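Local structure of probable exosome complex exonuclease 1 (Archaeoglobus fulgidus, 3M7N) at residues R27-E32 and Y230-E235; A33-L36 and G41-Y44; L148-V153 and L238-E243. The protein probably acts as the catalytic Rrp41 subunit of the exosome, degrading RNA from the 3' end, and may also synthesize heteromeric RNA tails. The protein carries 1 engineered substitution. All blocks are in the same frame, centred on the assembly; numbering follows the deposited sequence.

Contact 1 (R27-E32 and Y230-E235); sequences RPIKIE and YEMQRE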
# COMPACT_ATOMS: atom_id res chain seq x y z
N ARG E 27 -17.58 0.66 38.46
CA ARG E 27 -18.75 1.21 37.78
C ARG E 27 -19.67 0.05 37.39
O ARG E 27 -19.20 -1.08 37.27
CB ARG E 27 -18.33 2.01 36.54
CG ARG E 27 -17.70 3.38 36.83
CD ARG E 27 -17.14 4.02 35.55
NE ARG E 27 -16.11 3.20 34.92
CZ ARG E 27 -15.41 3.54 33.83
NH1 ARG E 27 -14.48 2.72 33.37
NH2 ARG E 27 -15.62 4.71 33.22
N PRO E 28 -20.97 0.32 37.22
CA PRO E 28 -21.90 -0.72 36.75
C PRO E 28 -21.38 -1.37 35.46
O PRO E 28 -20.86 -0.70 34.57
CB PRO E 28 -23.19 0.05 36.45
CG PRO E 28 -23.12 1.27 37.33
CD PRO E 28 -21.65 1.60 37.50
N ILE E 29 -21.55 -2.68 35.38
CA ILE E 29 -21.02 -3.47 34.29
C ILE E 29 -22.10 -4.42 33.79
O ILE E 29 -22.86 -4.97 34.57
CB ILE E 29 -19.80 -4.26 34.78
CG1 ILE E 29 -18.60 -3.32 34.88
CG2 ILE E 29 -19.47 -5.41 33.87
CD1 ILE E 29 -17.38 -3.98 35.47
N LYS E 30 -22.16 -4.58 32.46
CA LYS E 30 -23.02 -5.57 31.82
C LYS E 30 -22.20 -6.31 30.77
O LYS E 30 -21.46 -5.68 30.00
CB LYS E 30 -24.22 -4.90 31.16
CG LYS E 30 -25.25 -5.87 30.60
CD LYS E 30 -26.04 -5.30 29.41
CE LYS E 30 -26.66 -6.43 28.55
NZ LYS E 30 -27.24 -5.97 27.25
N ILE E 31 -22.30 -7.63 30.74
CA ILE E 31 -21.55 -8.44 29.79
C ILE E 31 -22.48 -9.44 29.12
O ILE E 31 -23.15 -10.21 29.80
CB ILE E 31 -20.44 -9.27 30.48
CG1 ILE E 31 -19.55 -8.38 31.34
CG2 ILE E 31 -19.61 -10.05 29.44
CD1 ILE E 31 -18.35 -9.10 31.91
N GLU E 32 -22.50 -9.44 27.79
CA GLU E 32 -23.29 -10.42 27.06
C GLU E 32 -22.50 -11.07 25.91
O GLU E 32 -21.96 -10.39 25.04
CB GLU E 32 -24.61 -9.81 26.55
CG GLU E 32 -25.47 -10.83 25.81
CD GLU E 32 -26.74 -10.23 25.23
OE1 GLU E 32 -27.11 -9.09 25.60
OE2 GLU E 32 -27.37 -10.91 24.38
N TYR E 230 -13.96 -10.47 36.76
CA TYR E 230 -13.78 -11.81 36.23
C TYR E 230 -14.99 -12.71 36.46
O TYR E 230 -15.41 -13.44 35.55
CB TYR E 230 -12.55 -12.46 36.82
CG TYR E 230 -12.54 -13.93 36.56
CD1 TYR E 230 -12.18 -14.42 35.31
CD2 TYR E 230 -12.91 -14.82 37.55
CE1 TYR E 230 -12.19 -15.77 35.05
CE2 TYR E 230 -12.92 -16.17 37.31
CZ TYR E 230 -12.55 -16.64 36.06
OH TYR E 230 -12.56 -18.00 35.81
N GLU E 231 -15.56 -12.67 37.67
CA GLU E 231 -16.76 -13.45 37.94
C GLU E 231 -17.91 -13.03 37.02
O GLU E 231 -18.71 -13.86 36.62
CB GLU E 231 -17.17 -13.39 39.43
CG GLU E 231 -16.35 -14.34 40.34
CD GLU E 231 -16.52 -15.84 40.01
OE1 GLU E 231 -17.67 -16.29 39.73
OE2 GLU E 231 -15.51 -16.58 40.06
N MET E 232 -17.98 -11.75 36.67
CA MET E 232 -18.99 -11.32 35.69
C MET E 232 -18.78 -11.99 34.32
O MET E 232 -19.74 -12.41 33.67
CB MET E 232 -19.05 -9.80 35.56
CG MET E 232 -19.24 -9.10 36.90
SD MET E 232 -19.28 -7.29 36.80
CE MET E 232 -18.76 -6.85 38.45
N GLN E 233 -17.52 -12.12 33.93
CA GLN E 233 -17.15 -12.69 32.65
C GLN E 233 -17.55 -14.15 32.67
O GLN E 233 -18.07 -14.70 31.69
CB GLN E 233 -15.63 -12.57 32.40
CG GLN E 233 -15.11 -11.14 32.15
CD GLN E 233 -13.56 -11.07 32.07
OE1 GLN E 233 -12.99 -10.54 31.11
NE2 GLN E 233 -12.90 -11.64 33.07
N ARG E 234 -17.29 -14.79 33.80
CA ARG E 234 -17.57 -16.21 33.95
C ARG E 234 -19.07 -16.41 33.85
O ARG E 234 -19.54 -17.30 33.16
CB ARG E 234 -17.04 -16.71 35.30
CG ARG E 234 -17.17 -18.21 35.49
CD ARG E 234 -16.87 -18.62 36.93
NE ARG E 234 -17.74 -19.72 37.32
CZ ARG E 234 -17.42 -21.01 37.17
NH1 ARG E 234 -16.22 -21.36 36.68
NH2 ARG E 234 -18.30 -21.94 37.53
N GLU E 235 -19.83 -15.55 34.53
CA GLU E 235 -21.27 -15.62 34.49
C GLU E 235 -21.80 -15.48 33.07
O GLU E 235 -22.65 -16.27 32.61
CB GLU E 235 -21.87 -14.53 35.37
CG GLU E 235 -22.92 -15.01 36.32
CD GLU E 235 -22.34 -15.73 37.53
OE1 GLU E 235 -22.35 -16.99 37.55
OE2 GLU E 235 -21.87 -15.03 38.46
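Ile29 and Ile31 lay their aliphatic branches against Met232 and Gln233 of the C-terminal helix 212-248. Both isoleucines point at the helix from the same side of the strand, while Lys30 between them points away. Met232 bridges the two. Its side chain crosses each isoleucine at about a right angle, presenting a different part to each: CB receives Ile31 CD1 at 3.8 Å, and SD, farther out, comes up against Ile29 CG2 at 3.5 Å. An extended chain beyond CG (chi2 179°) carries the sulfur this far from the helix, and the side chain also touches Leu26.

Ile31 goes deeper. With CG1 anti to the carbonyl carbon and chi2 at -173°, its CD1 comes up to the helix backbone, 3.7 Å from Gln233 N. The same methyl meets the aliphatic part of Gln233, at 3.8 Å from CG, although the CB of that residue points away from the strand. Ile31 also packs on Val146 of helix 136-150 and on Cys43 and Leu45 of strand 41-47, and its carbonyl O is hydrogen-bonded by Arg239, nearly two turns further along helix 212-248.

The segment axes approach to 8.2 Å and cross at -31°. The helix thus packs roughly along strand 29-33, the first and, within this chain, an outermost strand of the RNase PH domain sheet, and brings the end of the chain back onto its beginning. No hydrogen bond or salt bridge links the two segments: this join depends on methyl, methylene and thioether surfaces rather than on charge.

Contact 2 (A33-L36 and G41-Y44); sequences ASVL and GSCY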
# COMPACT_ATOMS: atom_id res chain seq x y z
N ALA E 33 -22.46 -12.39 25.91
CA ALA E 33 -21.78 -13.16 24.88
C ALA E 33 -22.72 -13.53 23.71
O ALA E 33 -23.93 -13.55 23.88
CB ALA E 33 -21.17 -14.41 25.50
N SER E 34 -22.13 -13.81 22.54
CA SER E 34 -22.87 -14.16 21.31
C SER E 34 -23.93 -13.14 20.97
O SER E 34 -25.12 -13.44 21.06
CB SER E 34 -23.56 -15.52 21.41
OG SER E 34 -22.65 -16.52 21.84
N VAL E 35 -23.52 -11.94 20.60
CA VAL E 35 -24.47 -10.92 20.21
C VAL E 35 -24.40 -10.64 18.71
O VAL E 35 -25.18 -9.84 18.18
CB VAL E 35 -24.23 -9.62 20.96
CG1 VAL E 35 -24.55 -9.81 22.47
CG2 VAL E 35 -22.79 -9.12 20.71
N LEU E 36 -23.45 -11.29 18.04
CA LEU E 36 -23.28 -11.12 16.60
C LEU E 36 -23.43 -12.45 15.88
O LEU E 36 -22.80 -13.45 16.24
CB LEU E 36 -21.91 -10.53 16.27
CG LEU E 36 -21.61 -9.11 16.72
CD1 LEU E 36 -20.21 -8.70 16.28
CD2 LEU E 36 -22.64 -8.15 16.17
N GLY E 41 -17.04 -15.43 17.42
CA GLY E 41 -17.30 -15.17 18.82
C GLY E 41 -17.49 -13.69 19.05
O GLY E 41 -16.91 -12.85 18.36
N SER E 42 -18.31 -13.34 20.03
CA SER E 42 -18.58 -11.93 20.26
C SER E 42 -18.98 -11.63 21.68
O SER E 42 -19.35 -12.52 22.45
CB SER E 42 -19.68 -11.46 19.32
OG SER E 42 -20.80 -12.32 19.40
N CYS E 43 -18.95 -10.35 22.02
CA CYS E 43 -19.36 -9.91 23.33
C CYS E 43 -19.74 -8.46 23.28
O CYS E 43 -18.99 -7.64 22.75
CB CYS E 43 -18.21 -10.12 24.33
SG CYS E 43 -18.47 -9.36 25.98
N TYR E 44 -20.92 -8.14 23.81
CA TYR E 44 -21.28 -6.75 24.11
C TYR E 44 -21.06 -6.47 25.61
O TYR E 44 -21.40 -7.29 26.46
CB TYR E 44 -22.71 -6.41 23.68
CG TYR E 44 -23.12 -5.00 24.07
CD1 TYR E 44 -22.68 -3.90 23.34
CD2 TYR E 44 -23.93 -4.77 25.16
CE1 TYR E 44 -23.05 -2.59 23.71
CE2 TYR E 44 -24.30 -3.48 25.53
CZ TYR E 44 -23.86 -2.40 24.81
OH TYR E 44 -24.23 -1.12 25.17
O HOH W 1 -20.58 -14.45 18.05
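Ser42 meets Leu36 and Val35 through every atom of its short side chain. Its CB lies 3.9 Å from Leu36 CB, with Leu36 CG and CD1 scarcely farther off, and Leu36 goes on to Ile53 and Ala55. One bond out, OG sits between the backbone N and the carbonyl carbon (chi1 51°), lifted toward the turning chain. There it accepts two successive backbone N-H groups: Val35 N at 3.0 Å and Leu36 N at 3.2 Å, the second somewhat straighter (149° against 137°). A water hydrogen-bonded to Leu36 O also lies at OG, though its very short spacing is doubtful.

The main chain adds a third bond, from Ser34 N to Ser42 O at 3.1 Å. Ala33 and Cys43 beside it form an antiparallel non-hydrogen-bonded pair. Ser34 then takes a left-handed backbone conformation and the chain leaves the strand. Val35 CG2 rests 4.0 Å from Tyr44 CB, while Val35 O makes a weak hydrogen bond to Gln57 of the exonuclease 2 subunit.

This is the start of the connection in a beta hairpin. Where strand pairing stops, a buried serine hydroxyl takes over as acceptor for two amides of the irregular chain.

Contact 3 (L148-V153 and L238-E243); sequences LVDAGV and LRRYIE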
# COMPACT_ATOMS: atom_id res chain seq x y z
N LEU E 148 -13.30 -14.17 22.79
CA LEU E 148 -12.37 -15.27 22.52
C LEU E 148 -12.91 -16.57 23.09
O LEU E 148 -12.89 -17.61 22.42
CB LEU E 148 -10.97 -14.95 23.06
CG LEU E 148 -10.17 -13.93 22.23
CD1 LEU E 148 -8.92 -13.45 22.95
CD2 LEU E 148 -9.80 -14.48 20.85
N VAL E 149 -13.43 -16.52 24.32
CA VAL E 149 -13.93 -17.74 24.93
C VAL E 149 -15.18 -18.22 24.21
O VAL E 149 -15.34 -19.42 23.98
CB VAL E 149 -14.22 -17.57 26.45
CG1 VAL E 149 -14.88 -18.82 27.00
CG2 VAL E 149 -12.92 -17.30 27.20
N ASP E 150 -16.02 -17.27 23.83
CA ASP E 150 -17.24 -17.56 23.09
C ASP E 150 -16.92 -18.26 21.76
O ASP E 150 -17.65 -19.15 21.32
CB ASP E 150 -18.02 -16.26 22.86
CG ASP E 150 -19.37 -16.48 22.16
OD1 ASP E 150 -19.75 -15.65 21.31
OD2 ASP E 150 -20.07 -17.47 22.48
N ALA E 151 -15.80 -17.88 21.14
CA ALA E 151 -15.34 -18.51 19.90
C ALA E 151 -14.54 -19.77 20.16
O ALA E 151 -14.03 -20.40 19.24
CB ALA E 151 -14.52 -17.51 19.05
N GLY E 152 -14.41 -20.15 21.42
CA GLY E 152 -13.75 -21.41 21.75
C GLY E 152 -12.28 -21.48 21.38
O GLY E 152 -11.76 -22.57 21.15
N VAL E 153 -11.58 -20.36 21.32
CA VAL E 153 -10.16 -20.47 21.03
C VAL E 153 -9.37 -20.75 22.31
O VAL E 153 -9.47 -20.03 23.29
CB VAL E 153 -9.61 -19.27 20.22
CG1 VAL E 153 -10.73 -18.36 19.80
CG2 VAL E 153 -8.52 -18.53 20.97
N LEU E 238 -21.19 -18.61 31.31
CA LEU E 238 -22.04 -19.66 31.84
C LEU E 238 -23.42 -19.59 31.15
O LEU E 238 -23.98 -20.59 30.72
CB LEU E 238 -22.16 -19.49 33.36
CG LEU E 238 -22.77 -20.57 34.27
CD1 LEU E 238 -24.27 -20.42 34.34
CD2 LEU E 238 -22.39 -21.98 33.83
N ARG E 239 -23.95 -18.38 31.03
CA ARG E 239 -25.23 -18.17 30.38
C ARG E 239 -25.20 -18.70 28.95
O ARG E 239 -26.09 -19.42 28.52
CB ARG E 239 -25.59 -16.68 30.40
CG ARG E 239 -26.61 -16.34 31.47
CD ARG E 239 -26.33 -15.00 32.13
NE ARG E 239 -26.00 -13.98 31.16
CZ ARG E 239 -25.26 -12.91 31.43
NH1 ARG E 239 -24.78 -12.73 32.65
NH2 ARG E 239 -25.01 -12.02 30.47
N ARG E 240 -24.14 -18.34 28.22
CA ARG E 240 -23.93 -18.81 26.87
C ARG E 240 -23.86 -20.34 26.84
O ARG E 240 -24.38 -20.99 25.93
CB ARG E 240 -22.63 -18.23 26.32
CG ARG E 240 -22.16 -18.85 25.02
CD ARG E 240 -23.23 -18.72 23.95
NE ARG E 240 -22.77 -19.28 22.69
CZ ARG E 240 -23.53 -19.39 21.61
NH1 ARG E 240 -23.04 -19.91 20.51
NH2 ARG E 240 -24.80 -18.99 21.65
N TYR E 241 -23.20 -20.91 27.84
CA TYR E 241 -23.12 -22.35 27.98
C TYR E 241 -24.52 -22.97 28.09
O TYR E 241 -24.81 -23.99 27.48
CB TYR E 241 -22.27 -22.69 29.18
CG TYR E 241 -22.20 -24.14 29.58
CD1 TYR E 241 -21.48 -25.06 28.83
CD2 TYR E 241 -22.79 -24.58 30.77
CE1 TYR E 241 -21.39 -26.39 29.23
CE2 TYR E 241 -22.70 -25.90 31.18
CZ TYR E 241 -22.00 -26.80 30.41
OH TYR E 241 -21.91 -28.11 30.82
N ILE E 242 -25.39 -22.33 28.86
CA ILE E 242 -26.76 -22.81 29.00
C ILE E 242 -27.50 -22.70 27.67
O ILE E 242 -28.32 -23.55 27.32
CB ILE E 242 -27.49 -22.03 30.09
CG1 ILE E 242 -27.00 -22.48 31.47
CG2 ILE E 242 -29.00 -22.17 29.97
CD1 ILE E 242 -27.16 -21.43 32.54
N GLU E 243 -27.20 -21.65 26.91
CA GLU E 243 -27.86 -21.42 25.64
C GLU E 243 -27.55 -22.43 24.55
O GLU E 243 -28.46 -22.89 23.86
CB GLU E 243 -27.60 -20.00 25.16
CG GLU E 243 -28.49 -18.99 25.84
CD GLU E 243 -27.84 -17.63 25.90
OE1 GLU E 243 -26.71 -17.50 25.38
OE2 GLU E 243 -28.46 -16.69 26.45
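Asp150 and Arg240 make a single salt bridge, OD2 to NE at 3.3 Å, between the end of helix 136-150 and the C-terminal helix 212-248. The side chains cross at about a right angle and the carboxylate and guanidinium planes stand 81° apart, not the flat, two-pronged pairing. OD2 also lies against the arginine's methylenes, 3.6 Å from CG, because Arg240 bends at chi2 (58°) and folds its chain past the oxygen.

The second shell fixes the carboxylate from its other oxygen. OD1 accepts a hydrogen bond from Ser42 N and a weak one from Ser34 OG, so the aspartate ties its own helix to the hairpin and to helix 212-248. CG anti to the backbone N (chi1 -176°) swings the carboxylate out to this point. Behind it the helix closes in a Schellman motif: Val153 N bonds to Leu148 O at 3.2 Å and Gly152 N to Val149 O at 2.8 Å, with Gly152 at positive phi. A carboxylate at a helix C-terminus would be disfavoured by the helix dipole, and the arginine probably offsets this.

A subunit interface is close: the ring of Tyr241 meets an aromatic ring of another protein chain, and Val149 packs on an apolar side chain there. Leu148 and Ala151 press on Val56, placing the end of helix 136-150 against strand 50-60, with helix 212-248 alongside.

Contacts 1 and 3 both use helix 212-248, about two turns apart; contacts 1 and 2 share the sheet of strands 29-33 and 41-47, while contact 3 joins two helices. All three are partly buried, but contact 1 is nearest the centre of the chain, its own centre about 11 Å away, and contact 3 farthest, at about 17 Å. The chemistry shifts along that path: apolar side chains on the strand, backbone amides gathered by a hydroxyl where the hairpin turns, then one ion pair between the end of helix 136-150 and the side of helix 212-248. Contacts 2 and 3, with centres about 9 Å apart, share a single polar cluster.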